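Local coordinates for sulfotransferase (Alicyclobacillus acidocaldarius subsp. acidocaldarius, PDB 3RNL), which probably transfers sulfuryl groups, as a bacterial member of the sulfotransferase family with a P-loop-related alpha/beta fold, at residues Pro48-Arg53 against Thr66-Asp71; Phe12-Ala17 against Gln101-Ala106; Asp201-Leu206 against Thr210-Asp215; Arg75-Val80 against Val86-Val91; Pro285-Leu290 against Arg296-Trp301. One frame throughout, in Å; residues are numbered along the deposited sequence. Where two conformers were deposited one is given.

Interaction 2 opens first, at strand 11-13, and closes a long loop on helix 99-106. Interactions 1 and 4 are nested inside that loop, one after the other. Interaction 1 joins the excursion after strand 34-35 to the lead-in of helix 70-75. Interaction 4 joins the turns after that helix to strand 85-89. The three touch: D49 pairs with R102, I67 packs on L76, and the backbone of I13 bonds to E88 and S90. Interaction 3 then closes a tight loop after helix 195-206. Interaction 5 folds the C-terminal tail onto helix 273-294, on the opposite side of the chain's centre from interactions 1 and 4. None of the contacts cross.

Interaction 1: residues Pro48-Arg53 against Thr66-Asp71; sequences PDFPER and TIRDED
F50 has CG anti to its carbonyl carbon (chi1 -81°). R68, extended from CG to NE, brings its guanidinium to the F50 ring. The contact joins two loops of the alpha/beta fold: the excursion that follows strand 34-35, and the turn between helix 60-64 and helix 70-75. R68 NH2 lies 3.8 Å from F50 CD2, at the ring edge and near the ring plane. The guanidinium and ring planes are 75° apart, so this is not a stack. T66 reaches the same rim with its methyl, CG2 lying 4.0 Å from F50 CE2. T66 OG1 is held mainly by M62 O and takes only a weak bond from R68 NH2. F54 meets F50 edge-to-face, and Y96 adds a third ring. D49, one residue before F50, forms a salt bridge with R102 of helix 99-106.

The polar part of the contact runs through water. Water 1 sits at the guanidinium edge and accepts from R68 NH1 at 2.9 Å. It also bonds to P51 O. Water 2 accepts from R68 NH2 at 2.8 Å and makes a weak, long bond of 3.5 Å to E52 O.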
# COMPACT_ATOMS: atom_id res chain seq x y z
N PRO A 48 4.66 0.37 -16.22
CA PRO A 48 4.28 -0.44 -17.38
C PRO A 48 2.93 -1.16 -17.26
O PRO A 48 2.41 -1.62 -18.29
CB PRO A 48 5.43 -1.45 -17.50
CG PRO A 48 6.60 -0.74 -16.84
CD PRO A 48 5.98 -0.03 -15.68
N ASP A 49 2.39 -1.28 -16.05
CA ASP A 49 1.08 -1.91 -15.86
C ASP A 49 -0.07 -0.89 -15.97
O ASP A 49 -1.24 -1.28 -15.95
CB ASP A 49 1.00 -2.56 -14.48
CG ASP A 49 1.89 -3.79 -14.35
OD1 ASP A 49 2.06 -4.52 -15.36
OD2 ASP A 49 2.43 -4.02 -13.25
N PHE A 50 0.26 0.40 -16.04
CA PHE A 50 -0.76 1.44 -16.07
C PHE A 50 -1.49 1.40 -17.41
O PHE A 50 -0.91 1.02 -18.41
CB PHE A 50 -0.13 2.84 -16.00
CG PHE A 50 0.25 3.30 -14.61
CD1 PHE A 50 0.26 2.44 -13.53
CD2 PHE A 50 0.58 4.64 -14.41
CE1 PHE A 50 0.62 2.92 -12.26
CE2 PHE A 50 0.94 5.12 -13.17
CZ PHE A 50 0.96 4.26 -12.08
N PRO A 51 -2.76 1.83 -17.42
CA PRO A 51 -3.41 2.09 -18.71
C PRO A 51 -2.78 3.30 -19.37
O PRO A 51 -1.95 3.97 -18.74
CB PRO A 51 -4.85 2.42 -18.31
CG PRO A 51 -4.72 3.01 -16.93
CD PRO A 51 -3.61 2.20 -16.27
N GLU A 52 -3.18 3.64 -20.59
CA GLU A 52 -2.58 4.78 -21.27
C GLU A 52 -2.78 6.05 -20.47
O GLU A 52 -1.88 6.89 -20.39
CB GLU A 52 -3.14 4.95 -22.68
CG GLU A 52 -2.45 6.08 -23.44
CD GLU A 52 -3.02 6.29 -24.83
OE1 GLU A 52 -4.15 5.81 -25.09
OE2 GLU A 52 -2.34 6.92 -25.66
N ARG A 53 -3.98 6.24 -19.94
CA ARG A 53 -4.21 7.33 -19.00
C ARG A 53 -5.40 7.02 -18.09
O ARG A 53 -6.32 6.29 -18.47
CB ARG A 53 -4.38 8.68 -19.72
CG ARG A 53 -5.75 8.93 -20.28
CD ARG A 53 -5.87 10.34 -20.89
NE ARG A 53 -5.83 11.41 -19.90
CZ ARG A 53 -6.90 11.95 -19.32
NH1 ARG A 53 -8.12 11.50 -19.64
NH2 ARG A 53 -6.77 12.93 -18.43
N THR A 66 3.23 11.00 -11.13
CA THR A 66 4.01 9.77 -11.10
C THR A 66 5.32 10.00 -11.85
O THR A 66 5.41 10.88 -12.72
CB THR A 66 3.21 8.59 -11.72
OG1 THR A 66 2.54 9.04 -12.90
CG2 THR A 66 2.13 8.10 -10.74
N ILE A 67 6.33 9.22 -11.49
CA ILE A 67 7.67 9.39 -12.05
C ILE A 67 7.97 8.20 -12.95
O ILE A 67 7.94 7.06 -12.51
CB ILE A 67 8.72 9.52 -10.95
CG1 ILE A 67 8.45 10.83 -10.18
CG2 ILE A 67 10.13 9.55 -11.56
CD1 ILE A 67 9.41 11.11 -9.06
N ARG A 68 8.08 8.48 -14.24
CA ARG A 68 8.32 7.44 -15.23
C ARG A 68 9.73 7.31 -15.77
O ARG A 68 10.05 6.34 -16.46
CB ARG A 68 7.34 7.67 -16.38
CG ARG A 68 5.92 7.80 -15.85
CD ARG A 68 4.92 8.29 -16.89
NE ARG A 68 3.62 8.47 -16.26
CZ ARG A 68 2.51 7.83 -16.61
NH1 ARG A 68 2.51 6.97 -17.62
NH2 ARG A 68 1.38 8.06 -15.94
N ASP A 69 10.59 8.26 -15.40
CA ASP A 69 11.94 8.33 -15.95
C ASP A 69 12.91 7.83 -14.90
O ASP A 69 12.87 8.26 -13.75
CB ASP A 69 12.27 9.77 -16.33
CG ASP A 69 13.73 9.96 -16.72
OD1 ASP A 69 14.13 9.48 -17.81
OD2 ASP A 69 14.48 10.60 -15.95
N GLU A 70 13.80 6.93 -15.29
CA GLU A 70 14.72 6.33 -14.34
C GLU A 70 15.64 7.36 -13.68
O GLU A 70 15.92 7.25 -12.49
CB GLU A 70 15.54 5.23 -15.02
CG GLU A 70 16.52 4.53 -14.12
CD GLU A 70 17.28 3.45 -14.85
OE1 GLU A 70 17.09 3.32 -16.08
OE2 GLU A 70 18.06 2.72 -14.21
N ASP A 71 16.12 8.33 -14.45
CA ASP A 71 17.01 9.34 -13.89
C ASP A 71 16.29 10.19 -12.84
O ASP A 71 16.85 10.47 -11.78
CB ASP A 71 17.57 10.25 -14.99
CG ASP A 71 18.52 9.53 -15.93
OD1 ASP A 71 19.08 8.48 -15.54
OD2 ASP A 71 18.73 10.01 -17.07
O HOH W 1 0.50 5.29 -18.77
O HOH W 2 -1.10 7.86 -17.13

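Interaction 2: residues Phe12-Ala17 against Gln101-Ala106; sequences FIVGAA and QRMYDA
F12 and M103 face each other between central strand 11-13 and a helix, with their CA atoms 9.1 Å apart. The segment 12-17 begins in the strand. At G15 the backbone takes angles (phi 142°, psi -167°) that would press a CB against the preceding carbonyl oxygen. The next peptide, into A16, is cis. In sulfotransferases the loop after this strand is the P-loop-like element that binds the 5'-phosphate of the donor PAPS; the sequence here is consistent with that role. The segment 101-106 is regular helix, with D105 N bonded to Q101 O.

M103 is a selenomethionine, deposited in two conformers, and its contacts here hold for the one described. Its chain is extended beyond CG, which carries SE and CE from the helix to the strand. CE comes over one face of the F12 ring, 3.7 Å from F12 CG. This gives a CH-pi contact. SE lies over the same ring, 4.1 Å from F12 CD2, which makes a Met-aromatic contact as well. F12 and M103 run alongside one another, pointing opposite ways. CE also touches V14, at 3.9 Å from V14 CG1. The F12 ring meets F45 at a steep angle.

Helix 99-106 belongs to a beta-alpha-beta crossover from strand 85-89 to strand 111-116. Strand 11-13 lies between those two strands, so the helix packs across it. Y174 and F178 of helix 167-178 also touch M103, and V14 rests on I112 and I114 of strand 111-116.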
# COMPACT_ATOMS: atom_id res chain seq x y z
N PHE A 12 10.92 -1.02 0.18
CA PHE A 12 9.77 -0.34 -0.40
C PHE A 12 8.57 -0.59 0.46
O PHE A 12 8.38 -1.69 0.96
CB PHE A 12 9.49 -0.88 -1.81
CG PHE A 12 10.64 -0.68 -2.76
CD1 PHE A 12 10.78 0.51 -3.45
CD2 PHE A 12 11.57 -1.68 -2.96
CE1 PHE A 12 11.85 0.70 -4.31
CE2 PHE A 12 12.64 -1.50 -3.84
CZ PHE A 12 12.77 -0.31 -4.51
N ILE A 13 7.75 0.45 0.63
CA ILE A 13 6.46 0.30 1.30
C ILE A 13 5.46 0.26 0.16
O ILE A 13 5.30 1.23 -0.58
CB ILE A 13 6.19 1.50 2.22
CG1 ILE A 13 7.22 1.50 3.36
CG2 ILE A 13 4.76 1.43 2.79
CD1 ILE A 13 7.20 2.80 4.21
N VAL A 14 4.86 -0.91 -0.05
CA VAL A 14 4.13 -1.13 -1.30
C VAL A 14 2.61 -0.98 -1.27
O VAL A 14 1.95 -1.14 -2.30
CB VAL A 14 4.51 -2.48 -1.93
CG1 VAL A 14 6.02 -2.53 -2.17
CG2 VAL A 14 4.06 -3.63 -1.02
N GLY A 15 2.04 -0.77 -0.09
CA GLY A 15 0.58 -0.71 -0.01
C GLY A 15 0.18 -1.38 1.29
O GLY A 15 1.06 -1.70 2.11
N ALA A 16 -1.10 -1.67 1.45
CA ALA A 16 -2.08 -1.37 0.42
C ALA A 16 -2.60 0.06 0.61
O ALA A 16 -2.33 0.69 1.63
CB ALA A 16 -3.25 -2.36 0.51
N ALA A 17 -3.41 0.53 -0.34
CA ALA A 17 -3.94 1.89 -0.29
C ALA A 17 -5.01 1.99 0.80
O ALA A 17 -5.82 1.09 0.95
CB ALA A 17 -4.53 2.28 -1.65
N GLN A 101 8.29 -8.06 -9.72
CA GLN A 101 9.36 -8.58 -10.58
C GLN A 101 10.27 -7.46 -11.13
O GLN A 101 11.49 -7.63 -11.23
CB GLN A 101 8.80 -9.46 -11.72
CG GLN A 101 9.92 -10.14 -12.55
CD GLN A 101 10.69 -11.18 -11.75
OE1 GLN A 101 10.12 -12.14 -11.24
NE2 GLN A 101 12.01 -10.99 -11.63
N ARG A 102 9.69 -6.31 -11.46
CA ARG A 102 10.52 -5.18 -11.91
C ARG A 102 11.43 -4.67 -10.80
O ARG A 102 12.60 -4.32 -11.04
CB ARG A 102 9.66 -4.00 -12.40
CG ARG A 102 8.84 -4.33 -13.61
CD ARG A 102 7.99 -3.13 -14.12
NE ARG A 102 6.99 -3.72 -15.00
CZ ARG A 102 5.71 -3.86 -14.69
NH1 ARG A 102 5.21 -3.33 -13.56
NH2 ARG A 102 4.91 -4.47 -15.55
N MSE A 103 10.90 -4.59 -9.59
CA MSE A 103 11.72 -4.20 -8.44
C MSE A 103 12.84 -5.18 -8.22
O MSE A 103 13.98 -4.80 -7.98
CB MSE A 103 10.89 -4.16 -7.16
CG MSE A 103 9.91 -3.02 -7.06
SE MSE A 103 8.77 -3.33 -5.50
CE MSE A 103 8.08 -1.53 -5.30
N TYR A 104 12.51 -6.47 -8.28
CA TYR A 104 13.51 -7.50 -8.05
C TYR A 104 14.61 -7.46 -9.10
O TYR A 104 15.82 -7.70 -8.82
CB TYR A 104 12.82 -8.88 -8.06
CG TYR A 104 13.78 -10.01 -7.75
CD1 TYR A 104 13.99 -10.42 -6.44
CD2 TYR A 104 14.48 -10.65 -8.78
CE1 TYR A 104 14.88 -11.45 -6.16
CE2 TYR A 104 15.35 -11.66 -8.50
CZ TYR A 104 15.55 -12.06 -7.19
OH TYR A 104 16.42 -13.09 -6.91
N ASP A 105 14.22 -7.19 -10.33
CA ASP A 105 15.20 -7.14 -11.40
C ASP A 105 16.19 -5.99 -11.17
O ASP A 105 17.34 -6.08 -11.58
CB ASP A 105 14.51 -7.01 -12.76
CG ASP A 105 13.93 -8.34 -13.24
OD1 ASP A 105 14.30 -9.40 -12.70
OD2 ASP A 105 13.10 -8.33 -14.18
N ALA A 106 15.71 -4.91 -10.56
CA ALA A 106 16.60 -3.79 -10.18
C ALA A 106 17.34 -3.99 -8.85
O ALA A 106 18.53 -3.70 -8.74
CB ALA A 106 15.80 -2.47 -10.17

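Interaction 3: residues Asp201-Leu206 against Thr210-Asp215; sequences DCCAFL and TDFVPD
C203 and A204 make an apolar contact with T210 and F212, where the chain turns back along the end of helix 195-206. The helix runs beside the edge strand 183-187, and the loop lies at the surface. C203 SG is 4.1 Å from F212 CD2. The sulfur approaches the ring obliquely, 63° off its normal, in a Cys sulfur-aromatic contact. F212 has CG anti to the backbone N (chi1 166°), which turns its ring back toward the helix. One face of that ring also carries P214 N, offset toward the rim.

T210 works through its methyl. CG2 sits over the helix backbone, 3.8 Å from A204 N and 3.9 Å from A204 CB. It is a little farther from C203, at 4.3 Å from C203 CB.

The loop that turns back on helix 195-206 borders a metal site of the alpha/beta fold. H31, which binds magnesium together with S29 and I34, touches C203, and its ring meets that of F212. The side chain of F212 is about 7 Å from the bound magnesium ion. F212 O takes a hydrogen bond from R200 NE, which ties the loop to the helix a second time.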
# COMPACT_ATOMS: atom_id res chain seq x y z
N ASP A 201 9.39 -3.14 15.38
CA ASP A 201 9.45 -4.40 14.63
C ASP A 201 9.98 -4.14 13.21
O ASP A 201 10.79 -4.92 12.68
CB ASP A 201 8.07 -5.05 14.51
CG ASP A 201 7.53 -5.56 15.84
OD1 ASP A 201 8.31 -5.70 16.81
OD2 ASP A 201 6.30 -5.82 15.91
N CYS A 202 9.54 -3.05 12.59
CA CYS A 202 10.03 -2.72 11.25
C CYS A 202 11.50 -2.37 11.28
O CYS A 202 12.24 -2.70 10.36
CB CYS A 202 9.25 -1.55 10.63
SG CYS A 202 7.55 -1.95 10.24
N CYS A 203 11.95 -1.70 12.34
CA CYS A 203 13.37 -1.43 12.48
C CYS A 203 14.19 -2.72 12.51
O CYS A 203 15.22 -2.83 11.86
CB CYS A 203 13.64 -0.61 13.74
SG CYS A 203 12.93 1.07 13.65
N ALA A 204 13.73 -3.69 13.30
CA ALA A 204 14.41 -4.99 13.36
C ALA A 204 14.46 -5.65 11.97
O ALA A 204 15.50 -6.17 11.54
CB ALA A 204 13.71 -5.89 14.37
N PHE A 205 13.33 -5.62 11.28
CA PHE A 205 13.24 -6.16 9.91
C PHE A 205 14.24 -5.48 8.97
O PHE A 205 14.93 -6.15 8.18
CB PHE A 205 11.81 -5.98 9.40
CG PHE A 205 11.61 -6.38 7.96
CD1 PHE A 205 11.82 -7.68 7.55
CD2 PHE A 205 11.15 -5.45 7.03
CE1 PHE A 205 11.60 -8.06 6.21
CE2 PHE A 205 10.91 -5.81 5.69
CZ PHE A 205 11.16 -7.11 5.29
N LEU A 206 14.34 -4.15 9.07
CA LEU A 206 15.21 -3.36 8.21
C LEU A 206 16.67 -3.42 8.65
O LEU A 206 17.55 -2.91 7.96
CB LEU A 206 14.75 -1.90 8.14
CG LEU A 206 13.37 -1.72 7.49
CD1 LEU A 206 12.87 -0.28 7.55
CD2 LEU A 206 13.36 -2.24 6.03
N THR A 210 16.80 -0.85 17.10
CA THR A 210 15.46 -0.88 17.69
C THR A 210 15.36 0.05 18.89
O THR A 210 14.29 0.15 19.50
CB THR A 210 15.06 -2.29 18.14
OG1 THR A 210 16.07 -2.81 19.01
CG2 THR A 210 14.88 -3.22 16.92
N ASP A 211 16.41 0.78 19.23
CA ASP A 211 16.19 1.63 20.38
C ASP A 211 15.89 2.96 19.71
O ASP A 211 16.75 3.82 19.53
CB ASP A 211 17.52 1.71 21.14
CG ASP A 211 17.47 2.64 22.34
OD1 ASP A 211 16.40 2.79 22.96
OD2 ASP A 211 18.53 3.22 22.67
N PHE A 212 14.59 3.15 19.51
CA PHE A 212 14.06 4.31 18.83
C PHE A 212 12.64 4.42 19.31
O PHE A 212 11.94 3.41 19.39
CB PHE A 212 14.11 4.04 17.31
CG PHE A 212 13.29 5.00 16.49
CD1 PHE A 212 13.58 6.35 16.48
CD2 PHE A 212 12.26 4.53 15.67
CE1 PHE A 212 12.83 7.23 15.71
CE2 PHE A 212 11.51 5.40 14.90
CZ PHE A 212 11.80 6.76 14.93
N VAL A 213 12.19 5.63 19.61
CA VAL A 213 10.77 5.87 19.82
C VAL A 213 10.28 6.92 18.85
O VAL A 213 10.69 8.08 18.95
CB VAL A 213 10.47 6.32 21.26
CG1 VAL A 213 8.98 6.53 21.43
CG2 VAL A 213 10.99 5.29 22.24
N PRO A 214 9.38 6.55 17.92
CA PRO A 214 8.89 7.61 17.04
C PRO A 214 8.01 8.58 17.82
O PRO A 214 7.42 8.22 18.84
CB PRO A 214 8.06 6.85 16.01
CG PRO A 214 7.59 5.63 16.74
CD PRO A 214 8.75 5.25 17.63
N ASP A 215 7.89 9.80 17.30
CA ASP A 215 6.98 10.78 17.87
C ASP A 215 5.66 10.60 17.14
O ASP A 215 5.56 10.86 15.94
CB ASP A 215 7.54 12.18 17.65
CG ASP A 215 6.54 13.27 17.99
OD1 ASP A 215 5.45 12.97 18.50
OD2 ASP A 215 6.88 14.45 17.75

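Interaction 4: residues Arg75-Val80 against Val86-Val91; sequences RLFDGV and VGEASV
V86 and F77 carry most of this contact, with E88 and V80 beside them. V86 CG1 is the meeting point. It lies 3.6 Å from F77 CD1, touching the ring obliquely. It is also 3.8 Å from V80 CG2, and the valines reach toward each other tip to tip. The V86 branches are set with CG1 anti to the backbone N (chi1 177°) and CG2 beside the backbone N, and both touch V80.

The F77 ring continues along the strand. Its CE1 has G87 O at 3.9 Å, at the edge and in the ring plane. G87 thus meets the ring through its carbonyl. The ring CZ meets the E88 methylene, with E88 CB 4.1 Å away.

The segment 75-80 leaves helix 70-75 through two overlapping type I turns, R75 to D78 and F77 to V80. It lies against strand 85-89, which lies between strands 34-35 and 11-13 in the parallel sheet. With an alanine here in place of F77, V86 CG1 and the E88 methylene would probably lose their ring, and a gap would open between the turns and the strand. Y73 meets the same ring edge-to-face.

E88 bends at chi2 (-105°), carrying its carboxylate off from the ring. OE2 accepts from Y73 OH and Y93 OH. OE1 receives S90 OG at 2.7 Å, nearly along its C-O axis. S90 OG in turn is bonded to H43 N, and this places a second residue behind the E88 carboxylate.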
# COMPACT_ATOMS: atom_id res chain seq x y z
N ARG A 75 16.97 10.48 -8.70
CA ARG A 75 17.17 11.77 -8.04
C ARG A 75 16.33 11.94 -6.76
O ARG A 75 16.61 12.82 -5.95
CB ARG A 75 16.96 12.96 -8.99
CG ARG A 75 18.09 13.13 -10.02
CD ARG A 75 17.99 14.46 -10.78
NE ARG A 75 16.69 14.66 -11.41
CZ ARG A 75 16.39 14.33 -12.67
NH1 ARG A 75 17.30 13.78 -13.46
NH2 ARG A 75 15.16 14.56 -13.14
N LEU A 76 15.32 11.10 -6.58
CA LEU A 76 14.53 11.14 -5.34
C LEU A 76 15.42 10.88 -4.13
O LEU A 76 15.07 11.24 -3.00
CB LEU A 76 13.44 10.08 -5.35
CG LEU A 76 12.32 10.32 -6.35
CD1 LEU A 76 11.24 9.25 -6.18
CD2 LEU A 76 11.74 11.74 -6.18
N PHE A 77 16.52 10.19 -4.36
CA PHE A 77 17.39 9.75 -3.27
C PHE A 77 18.57 10.67 -3.01
O PHE A 77 19.45 10.36 -2.21
CB PHE A 77 17.76 8.28 -3.47
CG PHE A 77 16.55 7.42 -3.68
CD1 PHE A 77 15.75 7.04 -2.60
CD2 PHE A 77 16.13 7.09 -4.96
CE1 PHE A 77 14.60 6.31 -2.80
CE2 PHE A 77 14.98 6.35 -5.16
CZ PHE A 77 14.21 5.96 -4.08
N ASP A 78 18.59 11.80 -3.71
CA ASP A 78 19.70 12.75 -3.55
C ASP A 78 19.92 13.21 -2.10
O ASP A 78 21.02 13.56 -1.72
CB ASP A 78 19.52 13.96 -4.47
CG ASP A 78 19.86 13.66 -5.92
OD1 ASP A 78 20.45 12.58 -6.20
OD2 ASP A 78 19.55 14.50 -6.79
N GLY A 79 18.85 13.19 -1.30
CA GLY A 79 18.93 13.65 0.07
C GLY A 79 19.48 12.65 1.08
O GLY A 79 19.69 12.99 2.25
N VAL A 80 19.71 11.41 0.65
CA VAL A 80 20.31 10.42 1.53
C VAL A 80 21.70 10.87 1.98
O VAL A 80 22.51 11.32 1.15
CB VAL A 80 20.49 9.06 0.81
CG1 VAL A 80 21.33 8.11 1.67
CG2 VAL A 80 19.14 8.44 0.47
N VAL A 86 17.04 2.79 3.12
CA VAL A 86 16.57 3.84 2.22
C VAL A 86 15.33 3.32 1.51
O VAL A 86 15.38 2.30 0.82
CB VAL A 86 17.66 4.21 1.17
CG1 VAL A 86 17.13 5.26 0.17
CG2 VAL A 86 18.91 4.76 1.86
N GLY A 87 14.22 4.05 1.58
CA GLY A 87 13.00 3.43 1.10
C GLY A 87 12.11 4.37 0.34
O GLY A 87 12.37 5.56 0.25
N GLU A 88 11.10 3.80 -0.31
CA GLU A 88 10.22 4.58 -1.15
C GLU A 88 8.84 3.98 -1.04
O GLU A 88 8.71 2.76 -0.96
CB GLU A 88 10.70 4.55 -2.61
CG GLU A 88 9.95 5.50 -3.55
CD GLU A 88 8.97 4.76 -4.45
OE1 GLU A 88 7.76 5.08 -4.43
OE2 GLU A 88 9.42 3.85 -5.20
N ALA A 89 7.81 4.83 -1.02
CA ALA A 89 6.44 4.37 -0.77
C ALA A 89 5.47 4.76 -1.87
O ALA A 89 5.23 5.95 -2.09
CB ALA A 89 5.94 4.96 0.56
N SER A 90 4.87 3.76 -2.51
CA SER A 90 3.76 3.99 -3.46
C SER A 90 2.71 2.92 -3.21
O SER A 90 3.02 1.73 -3.30
CB SER A 90 4.28 3.86 -4.91
OG SER A 90 5.19 4.90 -5.22
N VAL A 91 1.48 3.32 -2.90
CA VAL A 91 0.50 2.39 -2.36
C VAL A 91 -0.11 1.40 -3.36
O VAL A 91 -0.71 0.41 -2.93
CB VAL A 91 -0.62 3.11 -1.61
CG1 VAL A 91 -0.04 3.88 -0.43
CG2 VAL A 91 -1.38 4.02 -2.56

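Interaction 5: residues Pro285-Leu290 against Arg296-Trp301; sequences PDVARL and RDLSAW
The C-terminal tail packs back on helix 273-294: V287 and L290, one turn apart on that helix, meet L298 and W301. The contact is apolar. V287 divides its branches: CG1 is 3.7 Å from L298 CB, and CG2 is 3.8 Å from W301 CE3, at the indole edge and in its plane. L290 CD2 lies 3.6 Å from L298 CD1 and 3.8 Å from W301 CZ3. L290 crosses both partners at about a right angle. L298 CD2 lies over the centre of one indole face.

The tail is shaped by an Asx turn. D297 OD2 accepts from S299 N at 2.9 Å, and with its syn lone pair from S299 OG at 2.6 Å. A short 3-10 turn follows, where W301 N bonds to L298 O. This brings both apolar side chains of the tail round to the helix.

A serine in place of W301 would probably leave V287 CG2 without the indole edge it rests on, and L290 CD2 with L298 but no ring, opening a gap beside L298.

Around the contact, Y167 and V171 of helix 167-178 pack on L290. L116 of strand 111-116 touches L290 and W301, and L187 of strand 183-187 touches L298.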
# COMPACT_ATOMS: atom_id res chain seq x y z
N PRO A 285 -13.54 -15.64 0.99
CA PRO A 285 -12.67 -16.69 0.44
C PRO A 285 -11.24 -16.20 0.24
O PRO A 285 -10.28 -16.95 0.48
CB PRO A 285 -13.33 -17.04 -0.90
CG PRO A 285 -14.80 -16.62 -0.71
CD PRO A 285 -14.70 -15.37 0.13
N ASP A 286 -11.08 -14.95 -0.18
CA ASP A 286 -9.75 -14.38 -0.37
C ASP A 286 -9.03 -14.24 0.96
O ASP A 286 -7.82 -14.48 1.06
CB ASP A 286 -9.82 -13.03 -1.09
CG ASP A 286 -8.50 -12.63 -1.70
OD1 ASP A 286 -8.14 -13.18 -2.77
OD2 ASP A 286 -7.82 -11.77 -1.10
N VAL A 287 -9.77 -13.84 2.00
CA VAL A 287 -9.18 -13.70 3.33
C VAL A 287 -8.68 -15.06 3.85
O VAL A 287 -7.59 -15.16 4.44
CB VAL A 287 -10.19 -13.08 4.33
CG1 VAL A 287 -9.68 -13.20 5.79
CG2 VAL A 287 -10.45 -11.61 3.96
N ALA A 288 -9.44 -16.12 3.59
CA ALA A 288 -9.02 -17.45 4.03
C ALA A 288 -7.74 -17.88 3.33
O ALA A 288 -6.85 -18.51 3.95
CB ALA A 288 -10.14 -18.48 3.82
N ARG A 289 -7.63 -17.55 2.05
CA ARG A 289 -6.40 -17.84 1.29
C ARG A 289 -5.22 -17.04 1.83
O ARG A 289 -4.10 -17.54 1.93
CB ARG A 289 -6.59 -17.53 -0.20
CG ARG A 289 -7.56 -18.48 -0.92
CD ARG A 289 -7.50 -18.30 -2.44
NE ARG A 289 -8.02 -17.01 -2.89
CZ ARG A 289 -9.29 -16.77 -3.21
NH1 ARG A 289 -10.19 -17.75 -3.13
NH2 ARG A 289 -9.67 -15.57 -3.60
N LEU A 290 -5.49 -15.78 2.18
CA LEU A 290 -4.46 -14.90 2.71
C LEU A 290 -3.92 -15.42 4.05
O LEU A 290 -2.71 -15.36 4.28
CB LEU A 290 -5.02 -13.48 2.85
CG LEU A 290 -4.10 -12.40 3.43
CD1 LEU A 290 -2.95 -12.15 2.47
CD2 LEU A 290 -4.90 -11.09 3.68
N ARG A 296 -1.02 -16.36 9.54
CA ARG A 296 -1.69 -15.86 10.73
C ARG A 296 -3.19 -15.80 10.53
O ARG A 296 -3.67 -15.75 9.40
CB ARG A 296 -1.12 -14.51 11.14
CG ARG A 296 -1.37 -13.40 10.15
CD ARG A 296 -0.60 -12.15 10.56
NE ARG A 296 -0.96 -11.71 11.91
CZ ARG A 296 -0.44 -10.64 12.52
NH1 ARG A 296 0.47 -9.90 11.90
NH2 ARG A 296 -0.83 -10.32 13.74
N ASP A 297 -3.91 -15.82 11.64
CA ASP A 297 -5.37 -15.82 11.61
C ASP A 297 -5.93 -14.40 11.53
O ASP A 297 -5.42 -13.47 12.15
CB ASP A 297 -5.90 -16.55 12.84
CG ASP A 297 -7.37 -16.27 13.08
OD1 ASP A 297 -8.20 -17.06 12.60
OD2 ASP A 297 -7.68 -15.26 13.75
N LEU A 298 -6.90 -14.25 10.64
CA LEU A 298 -7.61 -13.00 10.31
C LEU A 298 -8.98 -12.80 10.95
O LEU A 298 -9.81 -12.08 10.40
CB LEU A 298 -7.56 -12.67 8.81
CG LEU A 298 -6.08 -12.53 8.40
CD1 LEU A 298 -5.94 -12.39 6.88
CD2 LEU A 298 -5.41 -11.36 9.12
N SER A 299 -9.31 -13.61 11.95
CA SER A 299 -10.65 -13.60 12.53
C SER A 299 -11.12 -12.21 12.93
O SER A 299 -12.33 -11.95 12.99
CB SER A 299 -10.74 -14.59 13.71
OG SER A 299 -9.83 -14.24 14.75
N ALA A 300 -10.19 -11.30 13.22
CA ALA A 300 -10.56 -9.93 13.55
C ALA A 300 -11.31 -9.26 12.39
O ALA A 300 -12.05 -8.30 12.57
CB ALA A 300 -9.33 -9.12 13.92
N TRP A 301 -11.12 -9.78 11.18
CA TRP A 301 -11.78 -9.20 10.02
C TRP A 301 -13.19 -9.75 9.80
O TRP A 301 -13.87 -9.34 8.87
CB TRP A 301 -10.95 -9.44 8.77
CG TRP A 301 -9.64 -8.68 8.74
CD1 TRP A 301 -9.12 -7.87 9.70
CD2 TRP A 301 -8.69 -8.70 7.67
NE1 TRP A 301 -7.90 -7.36 9.29
CE2 TRP A 301 -7.62 -7.86 8.05
CE3 TRP A 301 -8.64 -9.34 6.43
CZ2 TRP A 301 -6.50 -7.65 7.23
CZ3 TRP A 301 -7.54 -9.13 5.61
CH2 TRP A 301 -6.49 -8.29 6.01